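Local structure of uncharacterized protein Ta1441 (Thermoplasma acidophilum, 3GAA) at residues P27-G32 against N112-V117; G52-A57 against N85-L90; I106-M111 against L176-T181; E121-E126 against K208-K213. The protein is of unknown function but, as a PAC2-family protein, may act as a proteasome assembly chaperone. All coordinates share one frame; numbering follows the deposited sequence.

In the fold
All four contacts lie in one alpha/beta fold and share a single mixed sheet or the helices against it. Contact 1 is the hub. Its strand 28-32 lies between strand 89-94 of contact 2 and strand 121-130 of contact 4, with Leu30 N 2.9 Å from Leu90 O and Val29 O 2.7 Å from Val123 N. Contacts 1 and 3 use the same helix, 103-117, and their centres are about 9 Å apart. Contacts 2 and 3 are the most separated, with centres about 20 Å apart and nearest atoms about 8 Å apart. Contact 4 covers the opposite face of the sheet from contacts 1 and 3.

Contact 1: residues P27-G32 against N112-V117; sequences PVVLCG and NWIDQV
Val29 and Ile114 bury the most surface in this contact, which places helix 103-117 on a central strand of the alpha/beta sheet. The helix is the connection of a beta-alpha-beta crossover. It leads from strand 89-94 to the parallel strand 121-130 and passes over strand 28-32, which lies between them. The contact is apolar and buried.

Val29 offers both its methyls to Ile114. CG1 is anti to the backbone N (chi1 -176°) and meets Ile114 CD1 at 3.8 Å. CG2 lies 4.0 Å from Ile114 CG2. The side chains cross obliquely, with the two ends of the branched isoleucine spread over the two valine methyls. The far end of Ile114 is carried there by an extended chain, chi2 174°, although its CB does not point straight at the strand. Leu90 and Ala119 also touch Val29, and Ile122 and Ala119 also touch Ile114, so the pair belongs to a wider apolar layer under the helix.

One turn further along the helix, Val117 meets Pro27, the residue just before the strand. Both point their CB atoms toward the other segment. Pro27 is tied to the chain that leaves the helix by its carbonyl O, which bonds to Ser120 OG. Asp115, on the side away from the sheet, forms a salt bridge through OD1 with Arg22 NH2 of the second subunit, while its OD2 has a partner within its own chain. On the inner side, the pyrrolidine ring uses its CG to touch Val117 CG1 at 3.7 Å.

Contact 2: residues G52-A57 against N85-L90; sequences GMHQVA and NSNTVL
Met53 reaches Val89 through a chain that runs out straight and then bends. Its CG lies beside the backbone N (chi1 -62°), and the chain continues extended through chi2. A turn at chi3, 97°, then swings CE over to the second segment. There CE lies 4.0 Å from Val89 CG1, although the methyl is only approximately placed. Val89 also packs on Val28, Leu30 and Leu212. Met53 has the largest share of surface in the contact.

His54 takes the other route. Its chi1 of 67° turns the imidazole toward the bend at residues 85-88. Asn87 OD1 stands at the ring edge, near its plane, 4.4 Å from His54 NE2. This is a loose approach. Deeper in, Val56 and Leu90 both pack on Ala83 and on Trp113 of helix 103-117.

Several local motifs set up the strand. Gly52, with positive phi, is the C-prime residue of the Schellman motif that ends helix 39-51. Val56 and Ala57 form a classic bulge opposite Ile81. Ala57 also pairs antiparallel with a strand of the third subunit, which extends the sheet. Between the two segments lies strand 79-83, to which His54 and Val56 are hydrogen-bonded. The contact thus bridges over the middle strand of an antiparallel run, 54-60, 79-83 and 89-94, three adjacent strands at one edge of the chain's mixed sheet.

Contact 3: residues I106-M111 against L176-T181; sequences ISNTLM and LVRKIT
The Arg178 guanidinium, which lies against Met111 and Asn108, is gripped by two acids. NE forms a salt bridge with Glu174 OE1, and NH1 forms another with Asp115 OD2. The contact is a helix-helix packing in the layer on one face of the sheet. It sets the end of helix 166-178 against helix 103-117.

Met111 O sits 3.6 Å above the guanidinium plane, over its centre. At the edge, near that plane, Asn108 OD1 lies 3.6 Å from Arg178 NH2, with the amide plane turned 40° from the guanidinium. The arginine chain is extended from CG to NE and slides past Met111 in the opposite direction, so that NE comes 3.7 Å from Met111 CB. A leucine in place of Arg178 would probably leave Glu174 and Asp115 without their shared cationic partner.

Lys179, with positive phi, ends the helix in a Schellman motif. The chain then turns into strand 181-190, with Ile180 pointing toward helix 103-117. Arg178 and Ile180 also pack on Met17 and Arg22, respectively, of the second subunit. Met111 is bent at chi2 and chi3, which brings its methyl round to Ile180. The two side chains meet tip to tip, Met111 CE and Ile180 CD1 being 3.9 Å apart.

Contact 4: residues E121-E126 against K208-K213; sequences EIVIME and KAYNLK
Tyr210 and Glu121 form the close part of this contact. Tyr210 OH donates a hydrogen bond to Glu121 OE1 at 2.5 Å. The carboxylate oxygen is met on its anti side, 17° out of the carboxylate plane. It lies at the edge of the phenol ring, in the ring plane, while the carboxylate itself is turned 64° from the ring. A bend at chi2 of Glu121 lays CG and CD beside Tyr210 CE1. Lys147 NZ bonds to both Glu121 OE1 and Tyr210 OH, and so gathers the two around one charge. A phenylalanine in place of Tyr210 lacks the hydroxyl and would probably leave Glu121 OE1 without this donor and Lys147 NZ without one of its partners.

Helix 196-210 packs here on the sheet face opposite helix 103-117, making the second helical layer of an alpha/beta/alpha sandwich. Val123 CG2 approaches the ring obliquely and lies 3.7 Å from Tyr210 CE2, and Leu183 packs on both residues.

The other side is much looser. Ala209 comes no nearer than 6.6 Å to the strand with its side chain. Lys208, just before it, and Asn211, just after Tyr210, are exposed in the assembly.

Contact 1: residues P27-G32 against N112-V117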
loop_
_atom_site.group_PDB
_atom_site.type_symbol
_atom_site.label_atom_id
_atom_site.label_comp_id
_atom_site.label_asym_id
_atom_site.label_seq_id
_atom_site.Cartn_x
_atom_site.Cartn_y
_atom_site.Cartn_z
ATOM N N PRO A 27 5.767 32.471 -11.397
ATOM C CA PRO A 27 5.138 32.846 -12.640
ATOM C C PRO A 27 3.682 33.203 -12.505
ATOM O O PRO A 27 3.034 32.762 -11.559
ATOM C CB PRO A 27 5.295 31.582 -13.477
ATOM C CG PRO A 27 5.353 30.483 -12.487
ATOM C CD PRO A 27 6.045 31.029 -11.327
ATOM N N VAL A 28 3.187 34.027 -13.421
ATOM C CA VAL A 28 1.744 34.262 -13.512
ATOM C C VAL A 28 1.208 33.327 -14.567
ATOM O O VAL A 28 1.771 33.293 -15.678
ATOM C CB VAL A 28 1.335 35.715 -13.860
ATOM C CG1 VAL A 28 2.213 36.300 -14.839
ATOM C CG2 VAL A 28 -0.038 35.697 -14.421
ATOM N N VAL A 29 0.150 32.581 -14.237
ATOM C CA VAL A 29 -0.351 31.551 -15.136
ATOM C C VAL A 29 -1.649 31.929 -15.831
ATOM O O VAL A 29 -2.653 32.165 -15.177
ATOM C CB VAL A 29 -0.525 30.208 -14.435
ATOM C CG1 VAL A 29 -0.962 29.167 -15.442
ATOM C CG2 VAL A 29 0.810 29.768 -13.796
ATOM N N LEU A 30 -1.633 31.948 -17.157
ATOM C CA LEU A 30 -2.820 32.306 -17.923
ATOM C C LEU A 30 -3.421 31.063 -18.547
ATOM O O LEU A 30 -2.695 30.270 -19.115
ATOM C CB LEU A 30 -2.434 33.298 -19.023
ATOM C CG LEU A 30 -1.596 34.516 -18.590
ATOM C CD1 LEU A 30 -0.900 35.158 -19.815
ATOM C CD2 LEU A 30 -2.422 35.540 -17.781
ATOM N N CYS A 31 -4.748 30.903 -18.487
ATOM C CA CYS A 31 -5.426 29.698 -19.028
ATOM C C CYS A 31 -6.463 29.936 -20.072
ATOM O O CYS A 31 -7.226 30.894 -19.950
ATOM C CB CYS A 31 -6.180 29.010 -17.923
ATOM S SG CYS A 31 -5.124 28.753 -16.595
ATOM N N GLY A 32 -6.551 29.007 -21.025
ATOM C CA GLY A 32 -7.566 29.025 -22.059
ATOM C C GLY A 32 -8.083 27.619 -22.338
ATOM O O GLY A 32 -7.341 26.714 -22.707
ATOM N N ASN A 112 -2.456 21.278 -8.864
ATOM C CA ASN A 112 -1.330 20.668 -8.140
ATOM C C ASN A 112 0.001 21.032 -8.771
ATOM O O ASN A 112 0.944 21.365 -8.095
ATOM C CB ASN A 112 -1.430 19.132 -8.080
ATOM C CG ASN A 112 -2.312 18.636 -6.943
ATOM O OD1 ASN A 112 -3.143 17.743 -7.124
ATOM N ND2 ASN A 112 -2.134 19.209 -5.755
ATOM N N TRP A 113 0.085 20.972 -10.076
ATOM C CA TRP A 113 1.343 21.275 -10.726
ATOM C C TRP A 113 1.648 22.751 -10.603
ATOM O O TRP A 113 2.767 23.124 -10.394
ATOM C CB TRP A 113 1.224 20.893 -12.190
ATOM C CG TRP A 113 2.424 21.052 -12.986
ATOM C CD1 TRP A 113 3.301 20.108 -13.252
ATOM C CD2 TRP A 113 2.848 22.234 -13.699
ATOM N NE1 TRP A 113 4.287 20.601 -14.077
ATOM C CE2 TRP A 113 4.043 21.915 -14.346
ATOM C CE3 TRP A 113 2.331 23.528 -13.838
ATOM C CZ2 TRP A 113 4.753 22.824 -15.125
ATOM C CZ3 TRP A 113 3.046 24.447 -14.627
ATOM C CH2 TRP A 113 4.250 24.075 -15.253
ATOM N N ILE A 114 0.624 23.577 -10.763
ATOM C CA ILE A 114 0.794 24.994 -10.738
ATOM C C ILE A 114 1.143 25.423 -9.339
ATOM O O ILE A 114 1.957 26.282 -9.172
ATOM C CB ILE A 114 -0.470 25.714 -11.246
ATOM C CG1 ILE A 114 -0.552 25.572 -12.747
ATOM C CG2 ILE A 114 -0.415 27.183 -10.996
ATOM C CD1 ILE A 114 -1.826 26.118 -13.298
ATOM N N ASP A 115 0.529 24.846 -8.326
ATOM C CA ASP A 115 0.845 25.213 -6.936
ATOM C C ASP A 115 2.328 24.897 -6.697
ATOM O O ASP A 115 3.040 25.676 -6.089
ATOM C CB ASP A 115 -0.065 24.452 -5.930
ATOM C CG ASP A 115 -0.245 25.186 -4.577
ATOM O OD1 ASP A 115 0.605 26.085 -4.316
ATOM O OD2 ASP A 115 -1.225 24.844 -3.787
ATOM N N GLN A 116 2.802 23.769 -7.225
ATOM C CA GLN A 116 4.188 23.315 -6.959
ATOM C C GLN A 116 5.244 24.044 -7.758
ATOM O O GLN A 116 6.352 24.134 -7.310
ATOM C CB GLN A 116 4.335 21.797 -7.184
ATOM C CG GLN A 116 4.711 21.006 -5.910
ATOM C CD GLN A 116 3.579 20.925 -4.869
ATOM O OE1 GLN A 116 3.401 19.909 -4.184
ATOM N NE2 GLN A 116 2.815 22.001 -4.747
ATOM N N VAL A 117 4.902 24.549 -8.930
ATOM C CA VAL A 117 5.765 25.411 -9.722
ATOM C C VAL A 117 5.954 26.825 -9.078
ATOM O O VAL A 117 6.829 27.609 -9.506
ATOM C CB VAL A 117 5.149 25.530 -11.121
ATOM C CG1 VAL A 117 5.381 26.867 -11.726
ATOM C CG2 VAL A 117 5.636 24.407 -12.014
#

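Contact 2: residues G52-A57 against N85-L90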
loop_
_atom_site.group_PDB
_atom_site.type_symbol
_atom_site.label_atom_id
_atom_site.label_comp_id
_atom_site.label_asym_id
_atom_site.label_seq_id
_atom_site.Cartn_x
_atom_site.Cartn_y
_atom_site.Cartn_z
ATOM N N GLY A 52 6.607 34.126 -27.559
ATOM C CA GLY A 52 7.618 33.194 -28.069
ATOM C C GLY A 52 7.925 32.177 -27.004
ATOM O O GLY A 52 9.059 31.893 -26.732
ATOM N N MET A 53 6.876 31.667 -26.381
ATOM C CA MET A 53 7.012 30.807 -25.258
ATOM C C MET A 53 7.362 29.444 -25.854
ATOM O O MET A 53 7.202 29.232 -27.062
ATOM C CB MET A 53 5.687 30.732 -24.508
ATOM C CG MET A 53 5.198 32.036 -23.936
ATOM S SD MET A 53 3.614 31.872 -23.134
ATOM C CE MET A 53 4.156 31.685 -21.461
ATOM N N HIS A 54 7.779 28.529 -24.983
ATOM C CA HIS A 54 8.287 27.231 -25.342
ATOM C C HIS A 54 7.511 26.188 -24.546
ATOM O O HIS A 54 6.996 26.455 -23.444
ATOM C CB HIS A 54 9.825 27.157 -25.071
ATOM C CG HIS A 54 10.211 27.230 -23.617
ATOM N ND1 HIS A 54 10.659 28.392 -23.020
ATOM C CD2 HIS A 54 10.202 26.288 -22.635
ATOM C CE1 HIS A 54 10.909 28.169 -21.735
ATOM N NE2 HIS A 54 10.654 26.898 -21.477
ATOM N N GLN A 55 7.405 24.979 -25.100
ATOM C CA GLN A 55 6.629 23.950 -24.416
ATOM C C GLN A 55 7.356 23.412 -23.172
ATOM O O GLN A 55 8.535 23.255 -23.182
ATOM C CB GLN A 55 6.252 22.832 -25.374
ATOM C CG GLN A 55 4.893 22.281 -24.990
ATOM C CD GLN A 55 4.525 20.983 -25.647
ATOM O OE1 GLN A 55 4.782 20.759 -26.831
ATOM N NE2 GLN A 55 3.860 20.132 -24.882
ATOM N N VAL A 56 6.635 23.118 -22.121
ATOM C CA VAL A 56 7.216 22.812 -20.855
ATOM C C VAL A 56 6.570 21.596 -20.173
ATOM O O VAL A 56 7.161 20.961 -19.335
ATOM C CB VAL A 56 7.016 24.063 -20.011
ATOM C CG1 VAL A 56 6.265 23.784 -18.720
ATOM C CG2 VAL A 56 8.305 24.751 -19.797
ATOM N N ALA A 57 5.338 21.275 -20.516
ATOM C CA ALA A 57 4.600 20.211 -19.831
ATOM C C ALA A 57 3.369 19.808 -20.647
ATOM O O ALA A 57 2.865 20.576 -21.458
ATOM C CB ALA A 57 4.189 20.681 -18.441
ATOM N N ASN A 85 10.581 32.799 -21.376
ATOM C CA ASN A 85 11.980 32.523 -21.248
ATOM C C ASN A 85 12.515 32.680 -19.836
ATOM O O ASN A 85 13.361 31.931 -19.408
ATOM C CB ASN A 85 12.740 33.431 -22.187
ATOM C CG ASN A 85 13.901 32.733 -22.800
ATOM O OD1 ASN A 85 13.892 32.476 -23.998
ATOM N ND2 ASN A 85 14.881 32.351 -21.976
ATOM N N SER A 86 12.014 33.668 -19.119
ATOM C CA SER A 86 12.377 33.885 -17.729
ATOM C C SER A 86 11.611 32.988 -16.821
ATOM O O SER A 86 11.811 33.034 -15.631
ATOM C CB SER A 86 12.024 35.293 -17.386
ATOM O OG SER A 86 11.833 35.964 -18.619
ATOM N N ASN A 87 10.709 32.187 -17.357
ATOM C CA ASN A 87 9.831 31.377 -16.526
ATOM C C ASN A 87 9.078 32.220 -15.473
ATOM O O ASN A 87 8.946 31.854 -14.320
ATOM C CB ASN A 87 10.609 30.200 -15.954
ATOM C CG ASN A 87 11.130 29.266 -17.044
ATOM O OD1 ASN A 87 10.565 28.211 -17.292
ATOM N ND2 ASN A 87 12.194 29.680 -17.734
ATOM N N THR A 88 8.570 33.356 -15.948
ATOM C CA THR A 88 7.690 34.255 -15.213
ATOM C C THR A 88 6.246 34.290 -15.719
ATOM O O THR A 88 5.398 34.884 -15.078
ATOM C CB THR A 88 8.204 35.692 -15.300
ATOM O OG1 THR A 88 8.774 35.886 -16.596
ATOM C CG2 THR A 88 9.258 35.963 -14.239
ATOM N N VAL A 89 5.944 33.671 -16.851
ATOM C CA VAL A 89 4.563 33.604 -17.320
ATOM C C VAL A 89 4.377 32.207 -17.883
ATOM O O VAL A 89 5.147 31.765 -18.743
ATOM C CB VAL A 89 4.267 34.627 -18.467
ATOM C CG1 VAL A 89 2.830 34.487 -18.950
ATOM C CG2 VAL A 89 4.585 36.068 -18.067
ATOM N N LEU A 90 3.369 31.510 -17.395
ATOM C CA LEU A 90 3.040 30.267 -17.992
ATOM C C LEU A 90 1.717 30.435 -18.719
ATOM O O LEU A 90 0.892 31.310 -18.382
ATOM C CB LEU A 90 2.929 29.176 -16.931
ATOM C CG LEU A 90 4.137 28.888 -16.024
ATOM C CD1 LEU A 90 3.801 27.725 -15.159
ATOM C CD2 LEU A 90 5.383 28.574 -16.769
#

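Contact 3: residues I106-M111 against L176-T181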
loop_
_atom_site.group_PDB
_atom_site.type_symbol
_atom_site.label_atom_id
_atom_site.label_comp_id
_atom_site.label_asym_id
_atom_site.label_seq_id
_atom_site.Cartn_x
_atom_site.Cartn_y
_atom_site.Cartn_z
ATOM N N ILE A 106 -9.656 17.237 -13.666
ATOM C CA ILE A 106 -8.719 18.050 -14.465
ATOM C C ILE A 106 -8.233 19.327 -13.727
ATOM O O ILE A 106 -7.030 19.580 -13.699
ATOM C CB ILE A 106 -9.242 18.450 -15.808
ATOM C CG1 ILE A 106 -9.690 17.225 -16.633
ATOM C CG2 ILE A 106 -8.188 19.186 -16.535
ATOM C CD1 ILE A 106 -8.580 16.239 -16.828
ATOM N N SER A 107 -9.132 20.093 -13.084
ATOM C CA SER A 107 -8.730 21.363 -12.389
ATOM C C SER A 107 -7.758 21.089 -11.299
ATOM O O SER A 107 -6.867 21.866 -11.005
ATOM C CB SER A 107 -9.906 22.048 -11.697
ATOM O OG SER A 107 -10.987 22.315 -12.588
ATOM N N ASN A 108 -7.985 19.969 -10.650
ATOM C CA ASN A 108 -7.177 19.599 -9.540
ATOM C C ASN A 108 -5.776 19.121 -9.908
ATOM O O ASN A 108 -4.845 19.419 -9.231
ATOM C CB ASN A 108 -7.881 18.531 -8.732
ATOM C CG ASN A 108 -7.148 18.243 -7.479
ATOM O OD1 ASN A 108 -7.183 19.051 -6.552
ATOM N ND2 ASN A 108 -6.387 17.160 -7.460
ATOM N N THR A 109 -5.632 18.345 -10.961
ATOM C CA THR A 109 -4.339 17.983 -11.458
ATOM C C THR A 109 -3.557 19.243 -11.841
ATOM O O THR A 109 -2.426 19.478 -11.390
ATOM C CB THR A 109 -4.524 17.088 -12.695
ATOM O OG1 THR A 109 -5.132 15.848 -12.296
ATOM C CG2 THR A 109 -3.205 16.818 -13.409
ATOM N N LEU A 110 -4.161 20.062 -12.684
ATOM C CA LEU A 110 -3.559 21.333 -13.069
ATOM C C LEU A 110 -3.136 22.168 -11.878
ATOM O O LEU A 110 -2.000 22.668 -11.841
ATOM C CB LEU A 110 -4.509 22.159 -13.929
ATOM C CG LEU A 110 -3.869 23.343 -14.634
ATOM C CD1 LEU A 110 -2.753 22.899 -15.597
ATOM C CD2 LEU A 110 -4.956 24.046 -15.345
ATOM N N MET A 111 -4.023 22.321 -10.901
ATOM C CA MET A 111 -3.686 23.178 -9.788
ATOM C C MET A 111 -2.646 22.602 -8.869
ATOM O O MET A 111 -1.989 23.372 -8.192
ATOM C CB MET A 111 -4.920 23.663 -9.046
ATOM C CG MET A 111 -5.666 24.776 -9.855
ATOM S SD MET A 111 -4.571 26.190 -10.180
ATOM C CE MET A 111 -4.129 26.587 -8.429
ATOM N N LEU A 176 -9.005 29.400 -4.345
ATOM C CA LEU A 176 -9.522 29.933 -3.095
ATOM C C LEU A 176 -9.077 29.034 -1.950
ATOM O O LEU A 176 -8.679 29.509 -0.923
ATOM C CB LEU A 176 -11.034 30.047 -3.091
ATOM C CG LEU A 176 -11.821 31.274 -3.610
ATOM C CD1 LEU A 176 -10.971 32.499 -3.783
ATOM C CD2 LEU A 176 -12.688 30.960 -4.882
ATOM N N VAL A 177 -9.103 27.740 -2.124
ATOM C CA VAL A 177 -8.666 26.876 -1.054
ATOM C C VAL A 177 -7.143 26.883 -0.830
ATOM O O VAL A 177 -6.625 26.896 0.312
ATOM C CB VAL A 177 -9.121 25.463 -1.291
ATOM C CG1 VAL A 177 -8.505 24.661 -0.244
ATOM C CG2 VAL A 177 -10.719 25.410 -1.248
ATOM N N ARG A 178 -6.405 26.904 -1.918
ATOM C CA ARG A 178 -4.965 26.906 -1.822
ATOM C C ARG A 178 -4.376 28.231 -1.395
ATOM O O ARG A 178 -3.188 28.303 -1.184
ATOM C CB ARG A 178 -4.390 26.517 -3.167
ATOM C CG ARG A 178 -4.657 25.076 -3.500
ATOM C CD ARG A 178 -4.332 24.819 -4.928
ATOM N NE ARG A 178 -4.739 23.498 -5.394
ATOM C CZ ARG A 178 -3.995 22.418 -5.261
ATOM N NH1 ARG A 178 -2.819 22.509 -4.676
ATOM N NH2 ARG A 178 -4.394 21.254 -5.733
ATOM N N LYS A 179 -5.201 29.262 -1.262
ATOM C CA LYS A 179 -4.771 30.661 -1.115
ATOM C C LYS A 179 -3.781 31.195 -2.142
ATOM O O LYS A 179 -2.854 31.877 -1.802
ATOM C CB LYS A 179 -4.276 30.918 0.300
ATOM C CG LYS A 179 -5.418 31.060 1.298
ATOM C CD LYS A 179 -5.109 32.138 2.388
ATOM C CE LYS A 179 -5.319 33.592 1.855
ATOM N NZ LYS A 179 -6.790 33.972 1.664
ATOM N N ILE A 180 -3.981 30.867 -3.402
ATOM C CA ILE A 180 -3.303 31.548 -4.512
ATOM C C ILE A 180 -4.328 32.479 -5.162
ATOM O O ILE A 180 -5.506 32.133 -5.201
ATOM C CB ILE A 180 -2.910 30.580 -5.601
ATOM C CG1 ILE A 180 -2.058 29.451 -5.027
ATOM C CG2 ILE A 180 -2.220 31.345 -6.718
ATOM C CD1 ILE A 180 -1.674 28.425 -6.046
ATOM N N THR A 181 -3.896 33.624 -5.674
ATOM C CA THR A 181 -4.813 34.613 -6.239
ATOM C C THR A 181 -5.253 34.097 -7.561
ATOM O O THR A 181 -4.397 33.803 -8.379
ATOM C CB THR A 181 -4.138 35.973 -6.504
ATOM O OG1 THR A 181 -3.653 36.479 -5.268
ATOM C CG2 THR A 181 -5.150 36.960 -7.109
#

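Contact 4: residues E121-E126 against K208-K213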
loop_
_atom_site.group_PDB
_atom_site.type_symbol
_atom_site.label_atom_id
_atom_site.label_comp_id
_atom_site.label_asym_id
_atom_site.label_seq_id
_atom_site.Cartn_x
_atom_site.Cartn_y
_atom_site.Cartn_z
ATOM N N GLU A 121 -0.228 33.970 -9.349
ATOM C CA GLU A 121 -1.599 34.361 -9.734
ATOM C C GLU A 121 -2.047 33.593 -10.976
ATOM O O GLU A 121 -1.281 33.491 -11.928
ATOM C CB GLU A 121 -1.670 35.841 -10.102
ATOM C CG GLU A 121 -0.786 36.800 -9.260
ATOM C CD GLU A 121 -1.588 37.882 -8.512
ATOM O OE1 GLU A 121 -2.658 38.336 -9.028
ATOM O OE2 GLU A 121 -1.134 38.294 -7.406
ATOM N N ILE A 122 -3.286 33.120 -10.994
ATOM C CA ILE A 122 -3.806 32.384 -12.123
ATOM C C ILE A 122 -4.877 33.188 -12.782
ATOM O O ILE A 122 -5.732 33.640 -12.108
ATOM C CB ILE A 122 -4.412 31.069 -11.660
ATOM C CG1 ILE A 122 -3.319 30.276 -10.956
ATOM C CG2 ILE A 122 -4.944 30.250 -12.808
ATOM C CD1 ILE A 122 -3.869 29.135 -10.178
ATOM N N VAL A 123 -4.841 33.385 -14.085
ATOM C CA VAL A 123 -5.871 34.183 -14.716
ATOM C C VAL A 123 -6.588 33.276 -15.653
ATOM O O VAL A 123 -5.943 32.596 -16.433
ATOM C CB VAL A 123 -5.251 35.308 -15.509
ATOM C CG1 VAL A 123 -6.293 36.136 -16.084
ATOM C CG2 VAL A 123 -4.342 36.122 -14.626
ATOM N N ILE A 124 -7.914 33.227 -15.594
ATOM C CA ILE A 124 -8.665 32.401 -16.565
ATOM C C ILE A 124 -9.327 33.266 -17.630
ATOM O O ILE A 124 -10.071 34.223 -17.312
ATOM C CB ILE A 124 -9.704 31.539 -15.923
ATOM C CG1 ILE A 124 -9.027 30.567 -14.966
ATOM C CG2 ILE A 124 -10.417 30.782 -16.980
ATOM C CD1 ILE A 124 -9.760 30.439 -13.649
ATOM N N MET A 125 -9.019 32.941 -18.891
ATOM C CA MET A 125 -9.372 33.801 -20.015
ATOM C C MET A 125 -10.610 33.293 -20.638
ATOM O O MET A 125 -10.657 32.144 -21.006
ATOM C CB MET A 125 -8.277 33.802 -21.058
ATOM C CG MET A 125 -7.070 34.680 -20.669
ATOM S SD MET A 125 -5.508 34.243 -21.494
ATOM C CE MET A 125 -4.945 35.861 -21.777
ATOM N N GLU A 126 -11.629 34.123 -20.775
ATOM C CA GLU A 126 -12.781 33.650 -21.500
ATOM C C GLU A 126 -13.659 34.669 -22.187
ATOM O O GLU A 126 -13.569 35.857 -21.974
ATOM C CB GLU A 126 -13.602 32.659 -20.662
ATOM C CG GLU A 126 -14.050 33.113 -19.309
ATOM C CD GLU A 126 -14.408 31.934 -18.397
ATOM O OE1 GLU A 126 -15.412 31.989 -17.616
ATOM O OE2 GLU A 126 -13.654 30.938 -18.454
ATOM N N LYS A 208 -2.996 45.448 -18.484
ATOM C CA LYS A 208 -3.351 46.353 -17.421
ATOM C C LYS A 208 -3.223 45.705 -16.044
ATOM O O LYS A 208 -2.864 46.358 -15.099
ATOM C CB LYS A 208 -4.787 46.803 -17.586
ATOM C CG LYS A 208 -5.195 47.950 -16.677
ATOM C CD LYS A 208 -4.760 49.284 -17.258
ATOM C CE LYS A 208 -5.036 50.511 -16.364
ATOM N NZ LYS A 208 -4.719 51.804 -17.170
ATOM N N ALA A 209 -3.535 44.434 -15.893
ATOM C CA ALA A 209 -3.504 43.878 -14.569
ATOM C C ALA A 209 -2.099 43.509 -14.132
ATOM O O ALA A 209 -1.793 43.679 -12.952
ATOM C CB ALA A 209 -4.434 42.695 -14.445
ATOM N N TYR A 210 -1.257 43.016 -15.055
ATOM C CA TYR A 210 -0.012 42.301 -14.714
ATOM C C TYR A 210 1.199 42.823 -15.423
ATOM O O TYR A 210 2.300 42.316 -15.252
ATOM C CB TYR A 210 -0.157 40.808 -15.011
ATOM C CG TYR A 210 -1.153 40.217 -14.069
ATOM C CD1 TYR A 210 -0.800 39.973 -12.749
ATOM C CD2 TYR A 210 -2.479 40.022 -14.436
ATOM C CE1 TYR A 210 -1.707 39.503 -11.813
ATOM C CE2 TYR A 210 -3.426 39.535 -13.484
ATOM C CZ TYR A 210 -3.008 39.281 -12.173
ATOM O OH TYR A 210 -3.875 38.828 -11.203
ATOM N N ASN A 211 1.004 43.833 -16.245
ATOM C CA ASN A 211 2.107 44.457 -16.877
ATOM C C ASN A 211 3.044 43.465 -17.548
ATOM O O ASN A 211 4.220 43.696 -17.708
ATOM C CB ASN A 211 2.828 45.293 -15.850
ATOM C CG ASN A 211 3.809 46.237 -16.492
ATOM O OD1 ASN A 211 4.999 46.267 -16.107
ATOM N ND2 ASN A 211 3.353 46.975 -17.533
ATOM N N LEU A 212 2.507 42.332 -17.964
ATOM C CA LEU A 212 3.158 41.545 -18.998
ATOM C C LEU A 212 3.138 42.599 -20.037
ATOM O O LEU A 212 2.359 43.554 -19.863
ATOM C CB LEU A 212 2.288 40.379 -19.398
ATOM C CG LEU A 212 1.756 39.561 -18.215
ATOM C CD1 LEU A 212 1.363 38.158 -18.689
ATOM C CD2 LEU A 212 2.787 39.514 -17.094
ATOM N N LYS A 213 3.934 42.548 -21.088
ATOM C CA LYS A 213 3.698 43.579 -22.111
ATOM C C LYS A 213 3.504 42.924 -23.431
ATOM O O LYS A 213 4.327 42.998 -24.299
ATOM C CB LYS A 213 4.813 44.587 -22.096
ATOM C CG LYS A 213 4.661 45.640 -20.977
ATOM C CD LYS A 213 5.979 45.837 -20.178
ATOM C CE LYS A 213 7.092 46.471 -20.956
ATOM N NZ LYS A 213 7.987 47.244 -20.006
#